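Local structure of monomethylamine corrinoid protein 1 (Methanosarcina barkeri, 3EZX) at residues A1-I13 / T21-V33. The protein carries methyl groups on its corrinoid cofactor between the methyltransferases MtmB and MtbA during methanogenesis from monomethylamine. Sequence-based numbering, arbitrary orientation.
Sequences ANQEIFDKLRDAI and TPELCKEALAAGV
An antiparallel helical hairpin opens the N-terminal helical bundle of this corrinoid protein, and Ile5, Leu9 and Ala12 on its first helix pack against Thr21, Leu24 and Ala28 on its second. The axes run at 163° and approach to 9.6 Å. Leu24 is a knob set into the hole on the first helix formed by Ile5, Lys8, Leu9 and Ala12; its CD1 lies 3.6 Å from Lys8 O and also meets the methyl of Ala12, while CD2 turns to Ile5 CD1. Leu9 passes Leu24 in the opposite sense, laying its CD2 3.5 Å from Leu24 CB. One turn away, chi1 of -169° turns Ile5 CG1 away from the backbone N, which brings CG1 to 3.5 Å from Ala28 CB and carries CD1 on alongside the carboxylate end of the extended Glu27. Shortening Ile5 to an alanine would probably open a gap beside Ala28 CB and remove the contact that Ile5 CD1 makes with Leu24 CD2. Near the turn joining the helices, Ala12 CB rests 3.4 Å from Thr21 OG1, a hydroxyl already bonded to Asn17 O. At the other end a Schellman motif with Gly32 terminates the second helix, and Val33 follows, its CG2 meeting Asn2 OD1 and its CG1 approaching Phe6 CE1 at 4.4 Å. Helix 35-55 packs on Phe6 and Leu9, and helix 61-82 on Thr21 and Cys25. The pairing is thus essentially apolar, made by interlocking aliphatic side chains; Lys8 NZ and Glu27 OE2, 4.4 Å apart at the exposed margin, are too distant for a salt bridge and probably contribute a mild electrostatic attraction.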
ATOM      1  N   ALA A   1      -3.584   8.195  24.692  1.00 50.44           N
ATOM      2  CA  ALA A   1      -2.463   9.136  24.984  1.00 57.40           C
ATOM      3  C   ALA A   1      -1.706   9.487  23.704  1.00 50.10           C
ATOM      4  O   ALA A   1      -2.098   9.080  22.610  1.00 46.67           O
ATOM      5  CB  ALA A   1      -1.507   8.504  25.999  1.00 54.93           C
ATOM      6  N   ASN A   2      -0.632  10.257  23.854  1.00 40.12           N
ATOM      7  CA  ASN A   2       0.216  10.652  22.731  1.00 40.87           C
ATOM      8  C   ASN A   2      -0.437  11.590  21.713  1.00 39.11           C
ATOM      9  O   ASN A   2       0.160  11.881  20.679  1.00 36.10           O
ATOM     10  CB  ASN A   2       0.708   9.399  21.992  1.00 41.81           C
ATOM     11  CG  ASN A   2       1.404   8.410  22.906  1.00 50.56           C
ATOM     12  OD1 ASN A   2       1.608   7.252  22.542  1.00 53.22           O
ATOM     13  ND2 ASN A   2       1.783   8.863  24.095  1.00 64.12           N
ATOM     14  N   GLN A   3      -1.638  12.078  21.997  1.00 33.50           N
ATOM     15  CA  GLN A   3      -2.326  12.942  21.041  1.00 31.34           C
ATOM     16  C   GLN A   3      -1.496  14.101  20.503  1.00 37.80           C
ATOM     17  O   GLN A   3      -1.619  14.458  19.333  1.00 41.13           O
ATOM     18  CB  GLN A   3      -3.625  13.493  21.631  1.00 28.42           C
ATOM     19  CG  GLN A   3      -4.574  14.038  20.570  1.00 26.49           C
ATOM     20  CD  GLN A   3      -4.956  12.986  19.542  1.00 31.67           C
ATOM     21  OE1 GLN A   3      -5.572  11.977  19.875  1.00 39.98           O
ATOM     22  NE2 GLN A   3      -4.582  13.215  18.288  1.00 32.54           N
ATOM     23  N   GLU A   4      -0.648  14.687  21.340  1.00 38.06           N
ATOM     24  CA  GLU A   4       0.155  15.809  20.878  1.00 47.05           C
ATOM     25  C   GLU A   4       1.079  15.442  19.723  1.00 39.46           C
ATOM     26  O   GLU A   4       1.104  16.130  18.697  1.00 39.43           O
ATOM     27  CB  GLU A   4       0.989  16.414  22.009  1.00 47.27           C
ATOM     28  CG  GLU A   4       1.922  17.523  21.516  1.00 60.42           C
ATOM     29  CD  GLU A   4       2.737  18.182  22.617  1.00 70.14           C
ATOM     30  OE1 GLU A   4       3.399  17.461  23.392  1.00 72.47           O
ATOM     31  OE2 GLU A   4       2.724  19.431  22.695  1.00 65.66           O
ATOM     32  N   ILE A   5       1.844  14.367  19.871  1.00 39.16           N
ATOM     33  CA  ILE A   5       2.753  13.979  18.800  1.00 40.11           C
ATOM     34  C   ILE A   5       2.011  13.485  17.558  1.00 34.79           C
ATOM     35  O   ILE A   5       2.553  13.492  16.468  1.00 31.73           O
ATOM     36  CB  ILE A   5       3.788  12.932  19.297  1.00 36.17           C
ATOM     37  CG1 ILE A   5       4.894  12.763  18.244  1.00 43.31           C
ATOM     38  CG2 ILE A   5       3.099  11.634  19.600  1.00 25.17           C
ATOM     39  CD1 ILE A   5       5.547  14.086  17.827  1.00 28.38           C
ATOM     40  N   PHE A   6       0.767  13.056  17.730  1.00 34.18           N
ATOM     41  CA  PHE A   6      -0.029  12.632  16.586  1.00 34.24           C
ATOM     42  C   PHE A   6      -0.357  13.873  15.737  1.00 31.43           C
ATOM     43  O   PHE A   6      -0.185  13.881  14.514  1.00 29.32           O
ATOM     44  CB  PHE A   6      -1.330  11.964  17.034  1.00 33.35           C
ATOM     45  CG  PHE A   6      -1.151  10.559  17.528  1.00 29.45           C
ATOM     46  CD1 PHE A   6      -0.305   9.682  16.861  1.00 30.37           C
ATOM     47  CD2 PHE A   6      -1.856  10.096  18.631  1.00 26.67           C
ATOM     48  CE1 PHE A   6      -0.161   8.367  17.280  1.00 37.20           C
ATOM     49  CE2 PHE A   6      -1.723   8.783  19.060  1.00 30.42           C
ATOM     50  CZ  PHE A   6      -0.870   7.912  18.379  1.00 32.89           C
ATOM     51  N   ASP A   7      -0.829  14.925  16.400  1.00 22.27           N
ATOM     52  CA  ASP A   7      -1.170  16.170  15.731  1.00 26.03           C
ATOM     53  C   ASP A   7       0.061  16.744  15.016  1.00 32.72           C
ATOM     54  O   ASP A   7      -0.043  17.246  13.894  1.00 25.12           O
ATOM     55  CB  ASP A   7      -1.711  17.194  16.743  1.00 31.87           C
ATOM     56  CG  ASP A   7      -2.935  16.691  17.512  1.00 37.61           C
ATOM     57  OD1 ASP A   7      -3.867  16.140  16.892  1.00 40.42           O
ATOM     58  OD2 ASP A   7      -2.970  16.867  18.749  1.00 54.38           O
ATOM     59  N   LYS A   8       1.223  16.668  15.663  1.00 24.10           N
ATOM     60  CA  LYS A   8       2.457  17.171  15.070  1.00 21.04           C
ATOM     61  C   LYS A   8       2.805  16.400  13.797  1.00 23.51           C
ATOM     62  O   LYS A   8       3.268  16.974  12.804  1.00 19.45           O
ATOM     63  CB  LYS A   8       3.612  17.063  16.068  1.00 28.36           C
ATOM     64  CG  LYS A   8       3.554  18.048  17.219  1.00 34.94           C
ATOM     65  CD  LYS A   8       4.843  18.019  18.024  1.00 35.35           C
ATOM     66  CE  LYS A   8       4.838  19.099  19.097  1.00 51.88           C
ATOM     67  NZ  LYS A   8       6.138  19.173  19.832  1.00 49.46           N
ATOM     68  N   LEU A   9       2.591  15.090  13.842  1.00 14.58           N
ATOM     69  CA  LEU A   9       2.848  14.232  12.697  1.00 20.02           C
ATOM     70  C   LEU A   9       1.827  14.580  11.619  1.00 25.62           C
ATOM     71  O   LEU A   9       2.166  14.748  10.449  1.00 33.76           O
ATOM     72  CB  LEU A   9       2.716  12.762  13.105  1.00 18.64           C
ATOM     73  CG  LEU A   9       3.809  12.269  14.057  1.00 20.97           C
ATOM     74  CD1 LEU A   9       3.420  10.937  14.676  1.00 24.46           C
ATOM     75  CD2 LEU A   9       5.123  12.161  13.296  1.00 26.61           C
ATOM     76  N   ARG A  10       0.570  14.692  12.028  1.00 17.93           N
ATOM     77  CA  ARG A  10      -0.503  15.041  11.110  1.00 27.16           C
ATOM     78  C   ARG A  10      -0.198  16.371  10.419  1.00 26.24           C
ATOM     79  O   ARG A  10      -0.300  16.482   9.195  1.00 26.91           O
ATOM     80  CB  ARG A  10      -1.824  15.156  11.875  1.00 33.47           C
ATOM     81  CG  ARG A  10      -2.957  15.808  11.099  1.00 22.77           C
ATOM     82  CD  ARG A  10      -4.030  16.311  12.045  1.00 39.66           C
ATOM     83  NE  ARG A  10      -3.561  17.431  12.862  1.00 45.79           N
ATOM     84  CZ  ARG A  10      -4.249  17.964  13.869  1.00 44.14           C
ATOM     85  NH1 ARG A  10      -5.442  17.481  14.191  1.00 38.01           N
ATOM     86  NH2 ARG A  10      -3.749  18.981  14.555  1.00 45.68           N
ATOM     87  N   ASP A  11       0.181  17.373  11.211  1.00 22.08           N
ATOM     88  CA  ASP A  11       0.478  18.703  10.682  1.00 26.91           C
ATOM     89  C   ASP A  11       1.725  18.770   9.809  1.00 26.18           C
ATOM     90  O   ASP A  11       1.791  19.573   8.877  1.00 24.44           O
ATOM     91  CB  ASP A  11       0.605  19.725  11.819  1.00 27.48           C
ATOM     92  CG  ASP A  11      -0.681  19.878  12.618  1.00 40.44           C
ATOM     93  OD1 ASP A  11      -1.771  19.751  12.020  1.00 35.15           O
ATOM     94  OD2 ASP A  11      -0.602  20.139  13.841  1.00 37.03           O
ATOM     95  N   ALA A  12       2.717  17.937  10.106  1.00 26.75           N
ATOM     96  CA  ALA A  12       3.946  17.937   9.320  1.00 26.05           C
ATOM     97  C   ALA A  12       3.631  17.600   7.867  1.00 29.44           C
ATOM     98  O   ALA A  12       4.269  18.118   6.946  1.00 28.32           O
ATOM     99  CB  ALA A  12       4.931  16.934   9.890  1.00 31.63           C
ATOM    100  N   ILE A  13       2.644  16.729   7.671  1.00 25.18           N
ATOM    101  CA  ILE A  13       2.224  16.333   6.333  1.00 28.25           C
ATOM    102  C   ILE A  13       1.389  17.458   5.716  1.00 32.64           C
ATOM    103  O   ILE A  13       1.634  17.883   4.583  1.00 27.13           O
ATOM    104  CB  ILE A  13       1.380  15.039   6.376  1.00 25.87           C
ATOM    105  CG1 ILE A  13       2.209  13.893   6.952  1.00 27.66           C
ATOM    106  CG2 ILE A  13       0.907  14.673   4.979  1.00 23.86           C
ATOM    107  CD1 ILE A  13       3.426  13.541   6.123  1.00 34.09           C
ATOM    108  N   THR A  21       9.197  15.797   9.241  1.00 34.10           N
ATOM    109  CA  THR A  21       8.469  14.555   9.423  1.00 34.49           C
ATOM    110  C   THR A  21       9.309  13.400   9.966  1.00 41.73           C
ATOM    111  O   THR A  21       8.869  12.665  10.855  1.00 40.30           O
ATOM    112  CB  THR A  21       7.804  14.123   8.113  1.00 40.01           C
ATOM    113  OG1 THR A  21       6.857  15.122   7.719  1.00 46.86           O
ATOM    114  CG2 THR A  21       7.082  12.801   8.287  1.00 43.37           C
ATOM    115  N   PRO A  22      10.532  13.223   9.446  1.00 42.44           N
ATOM    116  CA  PRO A  22      11.371  12.126   9.938  1.00 40.77           C
ATOM    117  C   PRO A  22      11.740  12.279  11.410  1.00 34.98           C
ATOM    118  O   PRO A  22      11.666  11.322  12.176  1.00 30.02           O
ATOM    119  CB  PRO A  22      12.581  12.185   9.006  1.00 34.93           C
ATOM    120  CG  PRO A  22      11.961  12.652   7.725  1.00 43.72           C
ATOM    121  CD  PRO A  22      11.115  13.802   8.228  1.00 43.88           C
ATOM    122  N   GLU A  23      12.115  13.491  11.801  1.00 38.92           N
ATOM    123  CA  GLU A  23      12.495  13.781  13.180  1.00 51.77           C
ATOM    124  C   GLU A  23      11.392  13.438  14.172  1.00 45.72           C
ATOM    125  O   GLU A  23      11.652  12.877  15.238  1.00 44.26           O
ATOM    126  CB  GLU A  23      12.862  15.260  13.310  1.00 60.65           C
ATOM    127  CG  GLU A  23      13.930  15.712  12.327  1.00 77.17           C
ATOM    128  CD  GLU A  23      15.116  14.766  12.284  1.00 83.04           C
ATOM    129  OE1 GLU A  23      14.965  13.638  11.764  1.00 82.96           O
ATOM    130  OE2 GLU A  23      16.199  15.146  12.774  1.00 91.40           O
ATOM    131  N   LEU A  24      10.162  13.783  13.808  1.00 39.84           N
ATOM    132  CA  LEU A  24       9.001  13.527  14.649  1.00 35.39           C
ATOM    133  C   LEU A  24       8.701  12.038  14.743  1.00 40.59           C
ATOM    134  O   LEU A  24       8.262  11.542  15.776  1.00 34.86           O
ATOM    135  CB  LEU A  24       7.792  14.266  14.088  1.00 33.74           C
ATOM    136  CG  LEU A  24       7.929  15.794  14.068  1.00 21.98           C
ATOM    137  CD1 LEU A  24       6.758  16.424  13.324  1.00 35.69           C
ATOM    138  CD2 LEU A  24       7.988  16.295  15.489  1.00 21.26           C
ATOM    139  N   CYS A  25       8.943  11.323  13.654  1.00 41.36           N
ATOM    140  CA  CYS A  25       8.709   9.891  13.643  1.00 38.11           C
ATOM    141  C   CYS A  25       9.648   9.253  14.652  1.00 41.61           C
ATOM    142  O   CYS A  25       9.295   8.284  15.320  1.00 42.50           O
ATOM    143  CB  CYS A  25       8.970   9.320  12.252  1.00 40.57           C
ATOM    144  SG  CYS A  25       7.580   9.460  11.129  1.00 34.41           S
ATOM    145  N   LYS A  26      10.846   9.811  14.763  1.00 42.45           N
ATOM    146  CA  LYS A  26      11.824   9.298  15.707  1.00 46.07           C
ATOM    147  C   LYS A  26      11.420   9.708  17.118  1.00 50.60           C
ATOM    148  O   LYS A  26      11.536   8.917  18.057  1.00 48.81           O
ATOM    149  CB  LYS A  26      13.217   9.841  15.388  1.00 43.69           C
ATOM    150  CG  LYS A  26      13.791   9.352  14.070  1.00 46.99           C
ATOM    151  CD  LYS A  26      15.144   9.987  13.784  1.00 53.70           C
ATOM    152  CE  LYS A  26      15.689   9.524  12.442  1.00 61.54           C
ATOM    153  NZ  LYS A  26      16.998  10.151  12.117  1.00 69.86           N
ATOM    154  N   GLU A  27      10.940  10.941  17.260  1.00 46.74           N
ATOM    155  CA  GLU A  27      10.514  11.455  18.559  1.00 43.04           C
ATOM    156  C   GLU A  27       9.397  10.602  19.130  1.00 39.66           C
ATOM    157  O   GLU A  27       9.441  10.194  20.291  1.00 47.37           O
ATOM    158  CB  GLU A  27      10.015  12.897  18.440  1.00 48.29           C
ATOM    159  CG  GLU A  27       9.540  13.491  19.764  1.00 50.92           C
ATOM    160  CD  GLU A  27       8.910  14.863  19.609  1.00 58.85           C
ATOM    161  OE1 GLU A  27       9.521  15.738  18.961  1.00 62.33           O
ATOM    162  OE2 GLU A  27       7.802  15.068  20.143  1.00 65.19           O
ATOM    163  N   ALA A  28       8.391  10.342  18.307  1.00 30.13           N
ATOM    164  CA  ALA A  28       7.255   9.548  18.730  1.00 30.79           C
ATOM    165  C   ALA A  28       7.710   8.127  18.989  1.00 40.66           C
ATOM    166  O   ALA A  28       7.340   7.515  19.994  1.00 39.38           O
ATOM    167  CB  ALA A  28       6.184   9.565  17.652  1.00 41.12           C
ATOM    168  N   LEU A  29       8.520   7.612  18.070  1.00 41.67           N
ATOM    169  CA  LEU A  29       9.042   6.253  18.160  1.00 40.80           C
ATOM    170  C   LEU A  29       9.802   6.062  19.475  1.00 45.52           C
ATOM    171  O   LEU A  29       9.568   5.102  20.212  1.00 54.20           O
ATOM    172  CB  LEU A  29       9.966   5.997  16.973  1.00 34.13           C
ATOM    173  CG  LEU A  29      10.206   4.579  16.465  1.00 37.49           C
ATOM    174  CD1 LEU A  29       8.909   3.962  15.948  1.00 27.79           C
ATOM    175  CD2 LEU A  29      11.240   4.645  15.349  1.00 44.63           C
ATOM    176  N   ALA A  30      10.701   6.994  19.771  1.00 50.99           N
ATOM    177  CA  ALA A  30      11.496   6.944  20.994  1.00 53.47           C
ATOM    178  C   ALA A  30      10.616   7.108  22.232  1.00 57.17           C
ATOM    179  O   ALA A  30      11.049   6.828  23.347  1.00 60.83           O
ATOM    180  CB  ALA A  30      12.559   8.034  20.966  1.00 49.89           C
ATOM    181  N   ALA A  31       9.383   7.567  22.030  1.00 52.64           N
ATOM    182  CA  ALA A  31       8.447   7.760  23.132  1.00 46.22           C
ATOM    183  C   ALA A  31       7.632   6.491  23.337  1.00 44.22           C
ATOM    184  O   ALA A  31       6.556   6.517  23.928  1.00 41.97           O
ATOM    185  CB  ALA A  31       7.526   8.935  22.838  1.00 54.45           C
ATOM    186  N   GLY A  32       8.150   5.383  22.823  1.00 44.80           N
ATOM    187  CA  GLY A  32       7.470   4.113  22.967  1.00 42.37           C
ATOM    188  C   GLY A  32       6.208   3.978  22.137  1.00 45.29           C
ATOM    189  O   GLY A  32       5.406   3.071  22.372  1.00 46.51           O
ATOM    190  N   VAL A  33       6.013   4.866  21.170  1.00 43.27           N
ATOM    191  CA  VAL A  33       4.821   4.784  20.342  1.00 39.97           C
ATOM    192  C   VAL A  33       5.065   3.836  19.173  1.00 40.03           C
ATOM    193  O   VAL A  33       6.089   3.920  18.495  1.00 46.36           O
ATOM    194  CB  VAL A  33       4.412   6.164  19.796  1.00 40.87           C
ATOM    195  CG1 VAL A  33       3.132   6.035  18.980  1.00 37.37           C
ATOM    196  CG2 VAL A  33       4.211   7.118  20.952  1.00 30.47           C
TER